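Local coordinates for protein novel antigen receptor (Ginglymostoma cirratum, PDB 4Q97) that probably serves as the first constant domain of the shark heavy-chain-only antibody IgNAR, forming part of the stalk that carries the antigen-binding variable domain, at residues V13-S18 with L31-S36; F58-P63 with C73-K78. All blocks are in the same frame, centred on the assembly; numbering follows the deposited sequence.

Contact 1: residues V13-S18 with L31-S36; sequences VSLLHS and LVCLIS
Leu31 and Leu16 bury the most surface where 13-18 and 31-36 run side by side as antiparallel strands, their axes 4.6 Å apart at closest. Leu31 reaches across to the neighbouring strand with CD2, which lies 3.5 Å from His17 CB. Its other methyl, CD1, packs loosely against Leu15 CD2. Leu16 contributes mainly its backbone. Leu16 O accepts a nearly straight bond from Val32 N at 2.7 Å (169°), and Leu16 N donates back to Val32 O at 2.8 Å. Leu34 makes the same two-bond exchange with Ser14, and Leu34 CB rests 3.5 Å from Ser14 O. Between these pairs Leu15 faces Cys33, and Leu15 CD1 lies 4.2 Å from Cys33 CB. With SG anti to the backbone N (chi1 -176°), Cys33 reaches into the core and forms the disulfide to Cys92. Val13, Leu15, Cys33 and Leu31 line the inner face, as in the immunoglobulin sandwich. Ser14, Leu16, Val32 and Leu34 line the opposite face, where the second subunit packs. Strand 12-18 is an outer strand of its sheet within the chain. Strand 71-80 flanks 28-38 on its other side, and Trp47 of strand 44-49 packs on Leu15, Leu31 and Cys33.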
ATOM      1  N   VAL A  13      -4.428  -1.329  10.879  1.00 19.96           N
ATOM      2  CA  VAL A  13      -4.526  -0.130  10.060  1.00 18.11           C
ATOM      3  C   VAL A  13      -3.250   0.684  10.173  1.00 19.56           C
ATOM      4  O   VAL A  13      -2.765   0.961  11.267  1.00 21.45           O
ATOM      5  CB  VAL A  13      -5.726   0.736  10.499  1.00 17.05           C
ATOM      6  CG1 VAL A  13      -5.728   2.084   9.783  1.00 16.94           C
ATOM      7  CG2 VAL A  13      -7.021  -0.021  10.258  1.00 17.90           C
ATOM      8  N   SER A  14      -2.709   1.068   9.029  1.00 21.45           N
ATOM      9  CA  SER A  14      -1.461   1.786   9.007  1.00 24.00           C
ATOM     10  C   SER A  14      -1.474   2.765   7.835  1.00 24.96           C
ATOM     11  O   SER A  14      -1.706   2.379   6.682  1.00 26.35           O
ATOM     12  CB  SER A  14      -0.325   0.771   8.923  1.00 26.33           C
ATOM     13  OG  SER A  14       0.906   1.367   8.595  1.00 31.03           O
ATOM     14  N   LEU A  15      -1.279   4.042   8.159  1.00 24.28           N
ATOM     15  CA  LEU A  15      -1.242   5.102   7.164  1.00 24.57           C
ATOM     16  C   LEU A  15       0.205   5.482   6.870  1.00 23.25           C
ATOM     17  O   LEU A  15       0.987   5.766   7.786  1.00 26.77           O
ATOM     18  CB  LEU A  15      -2.006   6.332   7.648  1.00 26.92           C
ATOM     19  CG  LEU A  15      -2.592   7.150   6.507  1.00 27.44           C
ATOM     20  CD1 LEU A  15      -4.097   7.148   6.546  1.00 30.24           C
ATOM     21  CD2 LEU A  15      -2.125   8.579   6.566  1.00 29.95           C
ATOM     22  N   LEU A  16       0.559   5.473   5.590  1.00 21.05           N
ATOM     23  CA  LEU A  16       1.937   5.717   5.180  1.00 20.74           C
ATOM     24  C   LEU A  16       1.996   6.764   4.075  1.00 19.62           C
ATOM     25  O   LEU A  16       1.088   6.858   3.248  1.00 16.59           O
ATOM     26  CB  LEU A  16       2.598   4.413   4.708  1.00 21.13           C
ATOM     27  CG  LEU A  16       2.343   3.159   5.547  1.00 22.11           C
ATOM     28  CD1 LEU A  16       2.721   1.892   4.787  1.00 22.73           C
ATOM     29  CD2 LEU A  16       3.061   3.240   6.887  1.00 23.89           C
ATOM     30  N   HIS A  17       3.074   7.542   4.066  1.00 22.36           N
ATOM     31  CA  HIS A  17       3.262   8.563   3.043  1.00 25.71           C
ATOM     32  C   HIS A  17       4.518   8.280   2.233  1.00 28.05           C
ATOM     33  O   HIS A  17       5.486   7.720   2.748  1.00 30.00           O
ATOM     34  CB  HIS A  17       3.344   9.956   3.677  1.00 28.07           C
ATOM     35  CG  HIS A  17       4.726  10.348   4.102  1.00 33.99           C
ATOM     36  ND1 HIS A  17       5.481   9.595   4.976  1.00 37.95           N
ATOM     37  CD2 HIS A  17       5.493  11.414   3.766  1.00 36.69           C
ATOM     38  CE1 HIS A  17       6.655  10.174   5.155  1.00 40.30           C
ATOM     39  NE2 HIS A  17       6.683  11.284   4.438  1.00 39.48           N
ATOM     40  N   SER A  18       4.484   8.651   0.962  1.00 30.59           N
ATOM     41  CA  SER A  18       5.705   8.746   0.171  1.00 33.40           C
ATOM     42  C   SER A  18       5.693  10.030  -0.642  1.00 34.40           C
ATOM     43  O   SER A  18       4.678  10.388  -1.251  1.00 31.24           O
ATOM     44  CB  SER A  18       5.888   7.531  -0.742  1.00 33.76           C
ATOM     45  OG  SER A  18       4.824   7.420  -1.672  1.00 34.56           O
ATOM     46  N   LEU A  31      -0.505   8.843  -0.317  1.00 23.88           N
ATOM     47  CA  LEU A  31      -0.790   8.277   0.991  1.00 22.16           C
ATOM     48  C   LEU A  31      -1.392   6.898   0.813  1.00 22.34           C
ATOM     49  O   LEU A  31      -2.234   6.689  -0.058  1.00 22.28           O
ATOM     50  CB  LEU A  31      -1.748   9.164   1.785  1.00 22.58           C
ATOM     51  CG  LEU A  31      -1.336  10.600   2.098  1.00 24.98           C
ATOM     52  CD1 LEU A  31      -2.324  11.205   3.079  1.00 26.54           C
ATOM     53  CD2 LEU A  31       0.074  10.675   2.660  1.00 26.34           C
ATOM     54  N   VAL A  32      -0.941   5.958   1.637  1.00 24.28           N
ATOM     55  CA  VAL A  32      -1.451   4.600   1.602  1.00 24.69           C
ATOM     56  C   VAL A  32      -2.104   4.273   2.940  1.00 23.79           C
ATOM     57  O   VAL A  32      -1.455   4.311   3.991  1.00 23.70           O
ATOM     58  CB  VAL A  32      -0.340   3.568   1.293  1.00 26.87           C
ATOM     59  CG1 VAL A  32      -0.897   2.149   1.321  1.00 27.07           C
ATOM     60  CG2 VAL A  32       0.300   3.852  -0.057  1.00 27.64           C
ATOM     61  N   CYS A  33      -3.393   3.965   2.897  1.00 22.60           N
ATOM     62  CA  CYS A  33      -4.054   3.407   4.065  1.00 22.14           C
ATOM     63  C   CYS A  33      -4.035   1.884   3.957  1.00 20.65           C
ATOM     64  O   CYS A  33      -4.864   1.282   3.273  1.00 21.69           O
ATOM     65  CB  CYS A  33      -5.477   3.951   4.205  1.00 24.24           C
ATOM     66  SG  CYS A  33      -6.342   3.409   5.692  1.00 25.99           S
ATOM     67  N   LEU A  34      -3.057   1.273   4.621  1.00 19.26           N
ATOM     68  CA  LEU A  34      -2.944  -0.175   4.652  1.00 16.82           C
ATOM     69  C   LEU A  34      -3.844  -0.795   5.703  1.00 16.28           C
ATOM     70  O   LEU A  34      -3.763  -0.448   6.881  1.00 16.98           O
ATOM     71  CB  LEU A  34      -1.511  -0.611   4.916  1.00 17.25           C
ATOM     72  CG  LEU A  34      -1.333  -2.075   4.551  1.00 18.33           C
ATOM     73  CD1 LEU A  34      -1.524  -2.268   3.054  1.00 20.07           C
ATOM     74  CD2 LEU A  34       0.037  -2.522   4.994  1.00 22.07           C
ATOM     75  N   ILE A  35      -4.684  -1.723   5.253  1.00 16.25           N
ATOM     76  CA  ILE A  35      -5.656  -2.420   6.087  1.00 16.03           C
ATOM     77  C   ILE A  35      -5.442  -3.928   5.918  1.00 16.51           C
ATOM     78  O   ILE A  35      -5.818  -4.500   4.894  1.00 17.32           O
ATOM     79  CB  ILE A  35      -7.099  -2.098   5.646  1.00 16.25           C
ATOM     80  CG1 ILE A  35      -7.303  -0.590   5.467  1.00 16.39           C
ATOM     81  CG2 ILE A  35      -8.091  -2.681   6.641  1.00 17.17           C
ATOM     82  CD1 ILE A  35      -8.518  -0.225   4.631  1.00 18.58           C
ATOM     83  N   SER A  36      -4.860  -4.569   6.927  1.00 17.11           N
ATOM     84  CA  SER A  36      -4.475  -5.976   6.820  1.00 18.13           C
ATOM     85  C   SER A  36      -4.881  -6.783   8.043  1.00 18.87           C
ATOM     86  O   SER A  36      -4.942  -6.253   9.150  1.00 22.01           O
ATOM     87  CB  SER A  36      -2.960  -6.077   6.630  1.00 17.80           C
ATOM     88  OG  SER A  36      -2.287  -5.405   7.675  1.00 17.60           O
TER

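Contact 2: residues F58-P63 with C73-K78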
ATOM      1  N   PHE A  58      -9.287   9.163  -4.404  1.00 47.63           N
ATOM      2  CA  PHE A  58      -8.837   7.919  -3.789  1.00 48.01           C
ATOM      3  C   PHE A  58      -9.398   6.637  -4.398  1.00 50.22           C
ATOM      4  O   PHE A  58     -10.580   6.552  -4.743  1.00 54.53           O
ATOM      5  CB  PHE A  58      -9.013   7.942  -2.260  1.00 48.66           C
ATOM      6  CG  PHE A  58     -10.439   7.861  -1.791  1.00 53.84           C
ATOM      7  CD1 PHE A  58     -11.034   6.628  -1.533  1.00 54.40           C
ATOM      8  CD2 PHE A  58     -11.179   9.019  -1.557  1.00 57.84           C
ATOM      9  CE1 PHE A  58     -12.346   6.551  -1.081  1.00 58.36           C
ATOM     10  CE2 PHE A  58     -12.490   8.948  -1.104  1.00 59.53           C
ATOM     11  CZ  PHE A  58     -13.074   7.712  -0.863  1.00 59.56           C
ATOM     12  N   ALA A  59      -8.514   5.652  -4.528  1.00 46.95           N
ATOM     13  CA  ALA A  59      -8.880   4.312  -4.954  1.00 44.11           C
ATOM     14  C   ALA A  59      -8.522   3.324  -3.855  1.00 41.23           C
ATOM     15  O   ALA A  59      -7.528   3.498  -3.144  1.00 38.56           O
ATOM     16  CB  ALA A  59      -8.165   3.951  -6.247  1.00 45.77           C
ATOM     17  N   THR A  60      -9.347   2.296  -3.709  1.00 37.84           N
ATOM     18  CA  THR A  60      -9.073   1.215  -2.779  1.00 34.98           C
ATOM     19  C   THR A  60      -8.933  -0.050  -3.611  1.00 35.79           C
ATOM     20  O   THR A  60      -9.789  -0.332  -4.457  1.00 37.31           O
ATOM     21  CB  THR A  60     -10.196   1.075  -1.726  1.00 35.75           C
ATOM     22  OG1 THR A  60     -10.344   2.313  -1.014  1.00 35.27           O
ATOM     23  CG2 THR A  60      -9.882  -0.038  -0.725  1.00 34.14           C
ATOM     24  N   THR A  61      -7.845  -0.788  -3.392  1.00 33.19           N
ATOM     25  CA  THR A  61      -7.597  -2.033  -4.115  1.00 31.85           C
ATOM     26  C   THR A  61      -8.597  -3.102  -3.680  1.00 34.85           C
ATOM     27  O   THR A  61      -9.201  -2.998  -2.607  1.00 35.63           O
ATOM     28  CB  THR A  61      -6.154  -2.565  -3.905  1.00 30.02           C
ATOM     29  OG1 THR A  61      -5.991  -3.043  -2.562  1.00 27.13           O
ATOM     30  CG2 THR A  61      -5.105  -1.482  -4.200  1.00 28.26           C
ATOM     31  N   SER A  62      -8.783  -4.110  -4.533  1.00 37.80           N
ATOM     32  CA  SER A  62      -9.494  -5.325  -4.160  1.00 38.52           C
ATOM     33  C   SER A  62      -8.623  -6.065  -3.152  1.00 40.17           C
ATOM     34  O   SER A  62      -7.393  -6.038  -3.265  1.00 42.64           O
ATOM     35  CB  SER A  62      -9.741  -6.207  -5.386  1.00 39.11           C
ATOM     36  OG  SER A  62     -10.770  -5.683  -6.210  1.00 41.02           O
ATOM     37  N   PRO A  63      -9.247  -6.723  -2.157  1.00 40.84           N
ATOM     38  CA  PRO A  63      -8.449  -7.355  -1.111  1.00 38.05           C
ATOM     39  C   PRO A  63      -7.803  -8.659  -1.567  1.00 36.28           C
ATOM     40  O   PRO A  63      -8.353  -9.362  -2.414  1.00 38.10           O
ATOM     41  CB  PRO A  63      -9.482  -7.643  -0.026  1.00 38.01           C
ATOM     42  CG  PRO A  63     -10.738  -7.897  -0.789  1.00 37.41           C
ATOM     43  CD  PRO A  63     -10.694  -6.946  -1.953  1.00 40.02           C
ATOM     44  N   CYS A  73      -5.815  -5.143   2.149  1.00 25.14           N
ATOM     45  CA  CYS A  73      -6.057  -4.274   1.010  1.00 24.88           C
ATOM     46  C   CYS A  73      -5.418  -2.932   1.289  1.00 23.73           C
ATOM     47  O   CYS A  73      -5.017  -2.655   2.421  1.00 22.99           O
ATOM     48  CB  CYS A  73      -7.554  -4.142   0.706  1.00 26.74           C
ATOM     49  SG  CYS A  73      -8.477  -3.021   1.772  1.00 27.90           S
ATOM     50  N   ALA A  74      -5.304  -2.111   0.252  1.00 24.11           N
ATOM     51  CA  ALA A  74      -4.743  -0.776   0.401  1.00 24.17           C
ATOM     52  C   ALA A  74      -5.707   0.251  -0.171  1.00 26.03           C
ATOM     53  O   ALA A  74      -6.322   0.025  -1.220  1.00 27.64           O
ATOM     54  CB  ALA A  74      -3.388  -0.687  -0.284  1.00 21.38           C
ATOM     55  N   SER A  75      -5.855   1.367   0.539  1.00 25.79           N
ATOM     56  CA  SER A  75      -6.597   2.508   0.022  1.00 26.42           C
ATOM     57  C   SER A  75      -5.616   3.615  -0.338  1.00 28.11           C
ATOM     58  O   SER A  75      -4.840   4.074   0.508  1.00 33.32           O
ATOM     59  CB  SER A  75      -7.636   3.004   1.027  1.00 26.36           C
ATOM     60  OG  SER A  75      -8.478   3.973   0.426  1.00 26.51           O
ATOM     61  N   LEU A  76      -5.663   4.039  -1.597  1.00 28.24           N
ATOM     62  CA  LEU A  76      -4.669   4.946  -2.159  1.00 28.93           C
ATOM     63  C   LEU A  76      -5.216   6.342  -2.425  1.00 30.35           C
ATOM     64  O   LEU A  76      -6.143   6.511  -3.217  1.00 30.34           O
ATOM     65  CB  LEU A  76      -4.121   4.359  -3.459  1.00 29.08           C
ATOM     66  CG  LEU A  76      -3.142   3.203  -3.298  1.00 31.16           C
ATOM     67  CD1 LEU A  76      -3.088   2.343  -4.552  1.00 28.34           C
ATOM     68  CD2 LEU A  76      -1.777   3.771  -2.955  1.00 33.70           C
ATOM     69  N   LEU A  77      -4.625   7.336  -1.766  1.00 29.84           N
ATOM     70  CA  LEU A  77      -5.007   8.725  -1.967  1.00 32.04           C
ATOM     71  C   LEU A  77      -3.831   9.551  -2.475  1.00 34.64           C
ATOM     72  O   LEU A  77      -2.745   9.543  -1.881  1.00 33.99           O
ATOM     73  CB  LEU A  77      -5.579   9.331  -0.681  1.00 31.21           C
ATOM     74  CG  LEU A  77      -5.859  10.843  -0.650  1.00 32.16           C
ATOM     75  CD1 LEU A  77      -7.068  11.218  -1.496  1.00 34.45           C
ATOM     76  CD2 LEU A  77      -6.048  11.328   0.778  1.00 33.27           C
ATOM     77  N   LYS A  78      -4.057  10.246  -3.590  1.00 37.66           N
ATOM     78  CA  LYS A  78      -3.114  11.245  -4.078  1.00 39.28           C
ATOM     79  C   LYS A  78      -3.562  12.582  -3.525  1.00 37.83           C
ATOM     80  O   LYS A  78      -4.683  13.026  -3.799  1.00 42.67           O
ATOM     81  CB  LYS A  78      -3.111  11.319  -5.606  1.00 40.76           C
ATOM     82  CG  LYS A  78      -3.361  10.007  -6.327  1.00 43.30           C
ATOM     83  CD  LYS A  78      -3.411  10.242  -7.826  1.00 45.23           C
ATOM     84  CE  LYS A  78      -4.490   9.402  -8.494  1.00 47.80           C
ATOM     85  NZ  LYS A  78      -4.933  10.015  -9.782  1.00 43.77           N
TER
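The beta hairpin of strands 58-65 and 71-80 lies at one side of a sheet in this C1-set immunoglobulin domain, with 58-65 as the outermost strand within the chain, and contact 2 lies within it. Ala59 and Leu76 are a hydrogen-bonded antiparallel pair. Ala59 N donates to Leu76 O at 2.8 Å, and Leu76 N donates back to Ala59 O. Thr60 and Ser75 form the next pair, and here the side chains bond. Thr60 OG1 and Ser75 OG are 2.9 Å apart, and the proton could lie on either oxygen. Ser75 OG also bonds Trp47 NE1, which ties the hairpin to the facing sheet. After Thr60 the regular pairing stops, and Thr61 takes over with backbone and side chain. Thr61 N donates to Ala74 O at 2.8 Å, nearly along the C=O axis. Thr61 OG1 sits between its own N and carbonyl carbon (chi1 70°). From there it accepts a nearly straight bond from Ala74 N at 3.0 Å (173°). Beyond it, Pro63 CB lies 4.1 Å from Cys73 CB. At the other end Phe58 CB packs 3.9 Å from Leu77 CD1, while the Phe58 ring turns from the partner strand and meets the ring of Trp47. The Thr61 hydroxyl therefore stands in for a backbone carbonyl, so Ala74 keeps partners for both its N and O where the strand gives way to loop. Hydroxyl bonds thus supplement the backbone pairing on this edge.

Overall arrangement
Contacts 1 and 2 occupy one four-stranded antiparallel sheet of the immunoglobulin sandwich, their centres 9 Å apart. Across the sheet the order is 12-18, 28-38, 71-80, 58-65. Each contact therefore pairs an outer strand with an inner one. Along the chain both segments of contact 1 come first, and those of contact 2 follow. The inner strands join them: Cys33 N lies 2.8 Å from Ser75 O, a probable hydrogen bond, and Val32 CG2 packs 3.6 Å from Leu76 CD2. Both contacts also touch the second subunit, with Leu34 and Leu76 meeting across the chains. The sheet they build thus contributes both to the domain core and to the subunit interface.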